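Side-chain contacts in aminoglycoside phosphotransferase (Alicyclobacillus acidocaldarius subsp. acidocaldarius, PDB 4PDY), which probably transfers phosphoryl groups to a small-molecule acceptor, as other members of the kinase-like aminoglycoside phosphotransferase family do: residues 47-50 against 51-55; 97-100 against 101-104; 134-137 against 138-141; 182-185 against 186-189. All blocks are in the same frame, centred on the assembly; numbering follows the deposited sequence. Where two conformers were deposited one is given.

Interaction 1: residues 47-50 against 51-55; sequences WTDS and KGRRY
The carboxylate of Asp49 leans back over the turn that follows it, and its OD1 is gripped by two backbone amides from opposite faces of the carboxylate plane. Lys51 N lies 2.9 Å from Asp49 OD1, closing an Asx turn, and Arg53 N reaches the same Asp49 OD1 at 3.0 Å; both stand well out of the plane. The first torsion (chi1 73°) sets CG between backbone N and carbonyl carbon. Asp49 OD2 rests against Arg53 CB (3.5 Å) and accepts from a water that in turn accepts from Tyr55 OH. Arg53 crosses the carboxylate at a slant, the planes 78° apart, and carries its guanidinium off to Glu109. With an alanine in place of Asp49, the amides of Lys51 and Arg53 would probably lose their shared acceptor and the turn would be freer to flex.

On the sheet face opposite Trp47 and Tyr55, Thr48 and Arg54 lie side by side, pointing the same way. In one conformer Arg54 shares a water with Thr48 OG1 through NH2 and makes a cation-pi contact with Trp110 of the histidine pocket. Thr48 CG2 presses tightly on Gly52 CA (3.5 Å). Asp49 N bonds Arg53 O (3.0 Å) and Gly52 N bonds Asp49 O (3.0 Å), the pattern of a 3:5 beta hairpin whose type I turn ends in a G1 beta bulge at Gly52, linking strands 44-49 and 54-60 of the kinase-like sheet.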
# COMPACT_ATOMS: atom_id res chain seq x y z
N TRP A 47 -8.78 16.95 -15.93
CA TRP A 47 -9.25 17.48 -17.21
C TRP A 47 -10.78 17.62 -17.15
O TRP A 47 -11.45 16.69 -16.75
CB TRP A 47 -8.93 16.51 -18.34
CG TRP A 47 -7.50 16.32 -18.64
CD1 TRP A 47 -6.42 16.93 -18.06
CD2 TRP A 47 -6.97 15.42 -19.63
NE1 TRP A 47 -5.25 16.48 -18.64
CE2 TRP A 47 -5.57 15.57 -19.61
CE3 TRP A 47 -7.55 14.56 -20.55
CZ2 TRP A 47 -4.74 14.83 -20.46
CZ3 TRP A 47 -6.73 13.83 -21.39
CH2 TRP A 47 -5.34 13.99 -21.35
N THR A 48 -11.31 18.77 -17.57
CA THR A 48 -12.72 19.04 -17.46
C THR A 48 -13.27 19.48 -18.82
O THR A 48 -12.63 20.30 -19.50
CB THR A 48 -12.94 20.13 -16.40
OG1 THR A 48 -12.32 19.73 -15.17
CG2 THR A 48 -14.38 20.33 -16.14
N ASP A 49 -14.41 18.93 -19.22
CA ASP A 49 -15.08 19.30 -20.48
C ASP A 49 -16.06 20.45 -20.23
O ASP A 49 -16.14 20.97 -19.12
CB ASP A 49 -15.70 18.08 -21.19
CG ASP A 49 -16.95 17.53 -20.52
OD1 ASP A 49 -17.52 18.19 -19.62
OD2 ASP A 49 -17.39 16.43 -20.93
N SER A 50 -16.80 20.84 -21.26
CA SER A 50 -17.70 21.99 -21.15
C SER A 50 -18.90 21.78 -20.23
O SER A 50 -19.57 22.74 -19.83
CB SER A 50 -18.21 22.41 -22.53
OG SER A 50 -19.09 21.45 -23.06
N LYS A 51 -19.20 20.52 -19.92
CA LYS A 51 -20.28 20.18 -19.00
C LYS A 51 -19.75 19.99 -17.57
O LYS A 51 -20.52 19.72 -16.66
CB LYS A 51 -21.00 18.91 -19.42
CG LYS A 51 -21.33 18.73 -20.89
CD LYS A 51 -22.16 19.87 -21.42
CE LYS A 51 -22.58 19.57 -22.85
NZ LYS A 51 -22.47 20.79 -23.71
N GLY A 52 -18.44 20.12 -17.38
CA GLY A 52 -17.85 19.91 -16.07
C GLY A 52 -17.54 18.46 -15.76
O GLY A 52 -17.19 18.17 -14.64
N ARG A 53 -17.70 17.57 -16.74
CA ARG A 53 -17.30 16.18 -16.53
C ARG A 53 -15.79 16.13 -16.42
O ARG A 53 -15.10 16.76 -17.21
CB ARG A 53 -17.77 15.30 -17.66
CG ARG A 53 -17.43 13.85 -17.38
CD ARG A 53 -18.24 12.89 -18.21
NE ARG A 53 -18.00 11.54 -17.68
CZ ARG A 53 -18.83 10.52 -17.80
NH1 ARG A 53 -19.98 10.64 -18.45
NH2 ARG A 53 -18.50 9.35 -17.25
N ARG A 54 -15.31 15.38 -15.42
CA ARG A 54 -13.90 15.32 -15.06
C ARG A 54 -13.26 13.99 -15.47
O ARG A 54 -13.91 12.95 -15.49
CB ARG A 54 -13.75 15.50 -13.54
CG ARG A 54 -14.17 16.86 -12.99
CD ARG A 54 -13.77 17.09 -11.53
NE ARG A 54 -13.39 18.49 -11.32
CZ ARG A 54 -12.57 18.95 -10.37
NH1 ARG A 54 -12.02 18.13 -9.47
NH2 ARG A 54 -12.30 20.25 -10.33
N TYR A 55 -11.97 14.07 -15.81
CA TYR A 55 -11.12 12.92 -16.07
C TYR A 55 -9.83 13.13 -15.30
O TYR A 55 -9.38 14.26 -15.13
CB TYR A 55 -10.84 12.79 -17.56
CG TYR A 55 -12.08 12.71 -18.38
CD1 TYR A 55 -12.73 13.87 -18.81
CD2 TYR A 55 -12.61 11.49 -18.71
CE1 TYR A 55 -13.89 13.79 -19.53
CE2 TYR A 55 -13.77 11.40 -19.44
CZ TYR A 55 -14.41 12.56 -19.85
OH TYR A 55 -15.54 12.46 -20.60
O HOH W 1 -13.27 20.80 -12.87
O HOH W 2 -15.75 14.83 -22.41

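Interaction 2: residues 97-100 against 101-104; sequences YVRH and GDFT
Arg99 lays one face of its guanidinium over the peptide between Asp102 and Phe103, with Asp102 C 3.6 Å above the plane and offset toward the rim. The side chain leaves the backbone with CG anti to N (chi1 -179°) and then bends at chi2 (75°), which swings it across to the neighbouring strand, where Arg99 CD passes 3.5 Å from Phe103 O. Arg99 NH1 donates to Thr104 OG1 over 2.8 Å, the oxygen lying slightly out of the guanidinium plane; that hydroxyl is also bonded to Ile62 O, so it links the hairpin to the chain just before helix 64-79. Arg99 NH2 makes a salt bridge with Asp102 OD1 at 3.1 Å, the two side chains lying side by side with their planes 72° apart. A water sits in the guanidinium plane, accepting from Arg99 NH2 and donating to Asp102 OD1, and thus reinforces the pair.

Thr104 turns its methyl the other way: Thr104 CG2 meets Tyr97 CB at 3.8 Å, while Tyr97 reaches Arg68 through its hydroxyl. Both Thr104 and Tyr97 also pack on Pro64.

His100 and Phe103 take the opposite face of the hairpin, and Phe103 makes a cation-pi contact with Arg59. Their backbones form reciprocal bonds: His100 N to Phe103 O (3.0 Å) and Phe103 N to His100 O (3.0 Å). Gly101 and Asp102 both have positive phi, as a type I' turn demands, and the result is a tight two-residue beta hairpin joining strand 98-100 to strand 103-109.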
# COMPACT_ATOMS: atom_id res chain seq x y z
N TYR A 97 -3.03 4.31 -23.71
CA TYR A 97 -2.08 5.29 -23.20
C TYR A 97 -1.61 6.14 -24.36
O TYR A 97 -1.85 5.78 -25.51
CB TYR A 97 -0.87 4.58 -22.53
CG TYR A 97 -0.11 3.71 -23.52
CD1 TYR A 97 0.80 4.25 -24.41
CD2 TYR A 97 -0.39 2.38 -23.62
CE1 TYR A 97 1.43 3.47 -25.35
CE2 TYR A 97 0.25 1.57 -24.55
CZ TYR A 97 1.15 2.13 -25.42
OH TYR A 97 1.78 1.36 -26.36
N VAL A 98 -0.90 7.21 -24.02
CA VAL A 98 -0.12 7.99 -24.97
C VAL A 98 1.32 7.97 -24.46
O VAL A 98 1.57 8.26 -23.30
CB VAL A 98 -0.60 9.47 -25.07
CG1 VAL A 98 0.27 10.28 -26.00
CG2 VAL A 98 -2.03 9.52 -25.55
N ARG A 99 2.25 7.68 -25.36
CA ARG A 99 3.66 7.71 -25.03
C ARG A 99 4.23 8.99 -25.66
O ARG A 99 4.13 9.16 -26.87
CB ARG A 99 4.35 6.47 -25.60
CG ARG A 99 5.82 6.36 -25.31
CD ARG A 99 6.05 5.95 -23.87
NE ARG A 99 7.46 5.86 -23.64
CZ ARG A 99 8.03 5.77 -22.45
NH1 ARG A 99 7.29 5.71 -21.36
NH2 ARG A 99 9.35 5.69 -22.38
N HIS A 100 4.82 9.85 -24.85
CA HIS A 100 5.37 11.11 -25.36
C HIS A 100 6.43 11.65 -24.41
O HIS A 100 6.23 11.67 -23.19
CB HIS A 100 4.24 12.14 -25.52
CG HIS A 100 4.65 13.41 -26.18
ND1 HIS A 100 5.07 13.47 -27.49
CD2 HIS A 100 4.65 14.69 -25.73
CE1 HIS A 100 5.32 14.73 -27.81
NE2 HIS A 100 5.08 15.49 -26.76
N GLY A 101 7.56 12.06 -24.97
CA GLY A 101 8.59 12.70 -24.17
C GLY A 101 9.10 11.84 -23.02
O GLY A 101 9.39 12.35 -21.95
N ASP A 102 9.19 10.51 -23.25
CA ASP A 102 9.65 9.53 -22.26
C ASP A 102 8.70 9.27 -21.11
O ASP A 102 9.08 8.63 -20.16
CB ASP A 102 11.04 9.89 -21.70
CG ASP A 102 11.76 8.68 -21.12
OD1 ASP A 102 11.75 7.65 -21.84
OD2 ASP A 102 12.25 8.75 -19.96
N PHE A 103 7.46 9.73 -21.23
CA PHE A 103 6.42 9.40 -20.25
C PHE A 103 5.28 8.61 -20.89
O PHE A 103 5.01 8.75 -22.07
CB PHE A 103 5.82 10.68 -19.65
CG PHE A 103 6.76 11.46 -18.78
CD1 PHE A 103 7.23 10.94 -17.58
CD2 PHE A 103 7.18 12.73 -19.15
CE1 PHE A 103 8.07 11.67 -16.77
CE2 PHE A 103 8.01 13.47 -18.34
CZ PHE A 103 8.47 12.95 -17.15
N THR A 104 4.63 7.80 -20.07
CA THR A 104 3.43 7.08 -20.46
C THR A 104 2.27 7.76 -19.76
O THR A 104 2.21 7.82 -18.55
CB THR A 104 3.51 5.59 -20.02
OG1 THR A 104 4.66 4.98 -20.64
CG2 THR A 104 2.24 4.82 -20.37
O HOH W 3 11.79 5.16 -20.79

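Interaction 3: residues 134-137 against 138-141; sequences FHEA and TRSF
Hydrogen bonding centres on Thr138, whose OG1 donates to Phe134 O over 2.8 Å, from a position tilted 25° off the carbonyl plane. A chi1 of 56° swings the hydroxyl in over its own main chain and back toward the preceding helical turn. Thr138 N contributes two weak bonds, to Phe134 O at 3.2 Å and to His135 O at 3.4 Å, as the helical pattern runs out. One residue on, Arg139 N bonds Glu136 O at 3.3 Å, standing above that carbonyl's plane. Thr138 OG1 has a further partner in Trp221 N, so this buried hydroxyl both gives and receives. A valine at Thr138 would probably leave the Trp221 amide without its acceptor and Phe134 O with little more than a weak bond.

Apolar contact comes from the methyl of the same threonine: Thr138 CG2 touches Phe134 CE1 at 3.7 Å, the side chains slanting across one another. The Phe134 ring also meets Phe244 edge-to-face, and Ala137 and Thr138 pack on Ala77.

Charge enters through Glu136 OE1 and Arg139 NE, a long salt bridge of 4.0 Å with the flat groups 51° apart. Arg285 lies close to Arg139, and the glutamate may ease that meeting of like charges.

Phe141 N bonds Thr138 O (3.0 Å), and the whole is a helix C terminus followed by a type II beta turn, binding the end of helix 121-137 to helix 64-79 and strand 221-222.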
# COMPACT_ATOMS: atom_id res chain seq x y z
N PHE A 134 -10.56 -7.53 -5.54
CA PHE A 134 -9.55 -7.46 -6.60
C PHE A 134 -8.71 -8.75 -6.65
O PHE A 134 -8.47 -9.29 -7.72
CB PHE A 134 -8.66 -6.23 -6.39
CG PHE A 134 -7.54 -6.10 -7.40
CD1 PHE A 134 -7.81 -5.98 -8.75
CD2 PHE A 134 -6.22 -6.11 -6.99
CE1 PHE A 134 -6.79 -5.86 -9.67
CE2 PHE A 134 -5.20 -5.97 -7.89
CZ PHE A 134 -5.48 -5.88 -9.24
N HIS A 135 -8.31 -9.21 -5.48
CA HIS A 135 -7.48 -10.41 -5.41
C HIS A 135 -8.23 -11.61 -5.93
O HIS A 135 -7.69 -12.40 -6.72
CB HIS A 135 -7.02 -10.62 -3.98
CG HIS A 135 -5.89 -11.60 -3.86
ND1 HIS A 135 -4.57 -11.22 -3.99
CD2 HIS A 135 -5.89 -12.93 -3.65
CE1 HIS A 135 -3.80 -12.29 -3.85
NE2 HIS A 135 -4.58 -13.34 -3.66
N GLU A 136 -9.50 -11.73 -5.54
CA GLU A 136 -10.33 -12.85 -5.97
C GLU A 136 -10.57 -12.82 -7.48
O GLU A 136 -10.49 -13.84 -8.17
CB GLU A 136 -11.65 -12.84 -5.20
CG GLU A 136 -12.63 -13.95 -5.56
CD GLU A 136 -12.23 -15.32 -5.03
OE1 GLU A 136 -11.25 -15.44 -4.27
OE2 GLU A 136 -12.93 -16.30 -5.38
N ALA A 137 -10.93 -11.63 -7.99
CA ALA A 137 -11.26 -11.47 -9.41
C ALA A 137 -10.08 -11.67 -10.35
O ALA A 137 -10.28 -11.76 -11.55
CB ALA A 137 -11.88 -10.10 -9.66
N THR A 138 -8.86 -11.69 -9.81
CA THR A 138 -7.66 -11.85 -10.61
C THR A 138 -6.94 -13.18 -10.39
O THR A 138 -5.82 -13.38 -10.87
CB THR A 138 -6.68 -10.69 -10.39
OG1 THR A 138 -6.36 -10.57 -9.00
CG2 THR A 138 -7.28 -9.37 -10.88
N ARG A 139 -7.58 -14.08 -9.66
CA ARG A 139 -7.01 -15.41 -9.43
C ARG A 139 -6.68 -16.04 -10.78
O ARG A 139 -7.43 -15.94 -11.74
CB ARG A 139 -8.06 -16.26 -8.71
CG ARG A 139 -7.61 -17.63 -8.25
CD ARG A 139 -8.64 -18.25 -7.31
NE ARG A 139 -8.51 -17.77 -5.93
CZ ARG A 139 -7.85 -18.40 -4.95
NH1 ARG A 139 -7.24 -19.56 -5.17
NH2 ARG A 139 -7.78 -17.86 -3.74
N SER A 140 -5.52 -16.69 -10.84
CA SER A 140 -5.11 -17.39 -12.05
C SER A 140 -4.78 -16.50 -13.25
O SER A 140 -4.45 -17.03 -14.31
CB SER A 140 -6.15 -18.45 -12.47
OG SER A 140 -6.32 -19.44 -11.47
N PHE A 141 -4.84 -15.16 -13.10
CA PHE A 141 -4.59 -14.27 -14.24
C PHE A 141 -3.12 -13.92 -14.30
O PHE A 141 -2.59 -13.29 -13.38
CB PHE A 141 -5.40 -12.96 -14.14
CG PHE A 141 -5.16 -12.04 -15.31
CD1 PHE A 141 -5.72 -12.32 -16.55
CD2 PHE A 141 -4.29 -10.97 -15.22
CE1 PHE A 141 -5.46 -11.52 -17.64
CE2 PHE A 141 -4.01 -10.16 -16.31
CZ PHE A 141 -4.61 -10.43 -17.53
O HOH W 4 -9.92 -14.97 -12.27

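Interaction 4: residues 182-185 against 186-189; sequences DQLL and LSMR
A junction between two helices brings Leu184 against Met188, present as selenomethionine: the final turn of helix 180-187 breaks at Met188, which stands at the N-cap position of helix 189-203. Met188 curls its chain back, with chi1 at 65° and a bend at chi3 directing the methyl, so that Met188 CE lands on Leu184 CG at 3.7 Å.

Ser187 OG turns back to the preceding turn of the helix and donates to Leu184 O over a short 2.6 Å. Alongside it the backbone still follows the helix, Leu186 N to Asp182 O (3.0 Å) and Ser187 N to Gln183 O (3.0 Å), before Met188 N shifts to Leu185 O at 3.1 Å. Arg189 folds over the junction: its NE gives an almost straight bond (175°) to a lone pair of Leu186 O, 2.8 Å away and in the plane of the guanidinium, one face of which covers Leu186 CD2. The bond at NE holds the guanidinium in a fixed orientation.

Asp182 pairs with Lys175 and bonds Tyr313 OH. Leu185 and Arg189 lean on Trp169 of helix 154-173, while Leu184 and Met188 pack against Leu325 of helix 319-347.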
# COMPACT_ATOMS: atom_id res chain seq x y z
N ASP A 182 18.64 9.27 19.23
CA ASP A 182 19.58 8.20 19.55
C ASP A 182 19.20 7.58 20.87
O ASP A 182 19.14 6.35 20.98
CB ASP A 182 20.99 8.78 19.68
CG ASP A 182 21.53 9.39 18.39
OD1 ASP A 182 21.20 8.91 17.28
OD2 ASP A 182 22.32 10.37 18.52
N GLN A 183 18.98 8.41 21.88
CA GLN A 183 18.68 7.89 23.21
C GLN A 183 17.35 7.14 23.22
O GLN A 183 17.21 6.08 23.83
CB GLN A 183 18.65 9.02 24.24
CG GLN A 183 20.00 9.69 24.43
CD GLN A 183 19.93 10.82 25.42
OE1 GLN A 183 19.61 10.60 26.58
NE2 GLN A 183 20.20 12.03 24.96
N LEU A 184 16.33 7.68 22.57
CA LEU A 184 15.04 7.02 22.52
C LEU A 184 15.14 5.66 21.80
O LEU A 184 14.60 4.67 22.27
CB LEU A 184 14.00 7.94 21.86
CG LEU A 184 12.62 7.33 21.64
CD1 LEU A 184 11.97 6.89 22.95
CD2 LEU A 184 11.73 8.34 20.94
N LEU A 185 15.80 5.63 20.66
CA LEU A 185 16.00 4.36 19.95
C LEU A 185 16.72 3.33 20.85
O LEU A 185 16.29 2.18 20.96
CB LEU A 185 16.79 4.59 18.65
CG LEU A 185 17.01 3.32 17.81
CD1 LEU A 185 15.70 2.82 17.21
CD2 LEU A 185 18.03 3.60 16.73
N LEU A 186 17.77 3.77 21.54
CA LEU A 186 18.50 2.85 22.44
C LEU A 186 17.62 2.32 23.57
O LEU A 186 17.75 1.15 23.97
CB LEU A 186 19.77 3.51 22.98
CG LEU A 186 20.85 3.70 21.91
CD1 LEU A 186 21.85 4.75 22.35
CD2 LEU A 186 21.55 2.38 21.58
N SER A 187 16.71 3.16 24.05
CA SER A 187 15.83 2.78 25.15
C SER A 187 14.87 1.66 24.78
O SER A 187 14.33 1.01 25.68
CB SER A 187 15.01 3.97 25.66
OG SER A 187 13.93 4.30 24.78
N MSE A 188 14.62 1.44 23.50
CA MSE A 188 13.67 0.40 23.08
C MSE A 188 14.33 -0.79 22.41
O MSE A 188 13.63 -1.61 21.82
CB MSE A 188 12.53 0.99 22.25
CG MSE A 188 13.06 1.55 20.95
SE MSE A 188 11.59 2.20 19.80
CE MSE A 188 11.62 3.85 20.72
N ARG A 189 15.65 -0.94 22.53
CA ARG A 189 16.35 -2.02 21.83
C ARG A 189 15.80 -3.40 22.16
O ARG A 189 15.67 -4.24 21.28
CB ARG A 189 17.83 -2.02 22.17
CG ARG A 189 18.64 -0.96 21.46
CD ARG A 189 20.06 -0.96 22.01
NE ARG A 189 20.12 -0.21 23.27
CZ ARG A 189 21.19 -0.10 24.04
NH1 ARG A 189 22.34 -0.72 23.73
NH2 ARG A 189 21.11 0.64 25.15

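How the interactions relate
From the N terminus, interaction 1 closes the turn between strands 44-49 and 54-60, and interaction 2 closes the tighter one between strands 98-100 and 103-109. Both hairpins belong to one antiparallel sheet, in which strands 54-60 and 103-109 are neighbours, yet their nearest atoms remain about 7 Å apart. Interaction 3 then ties the end of helix 121-137 to helix 64-79 and strand 221-222, and interaction 4, where helix 180-187 meets helix 189-203, lies among helices 154-173 and 319-347. All four follow in series, none nesting within or crossing another. Interaction 4 lies across the chain's centre from the other three, about 53 Å from interaction 1 between centres.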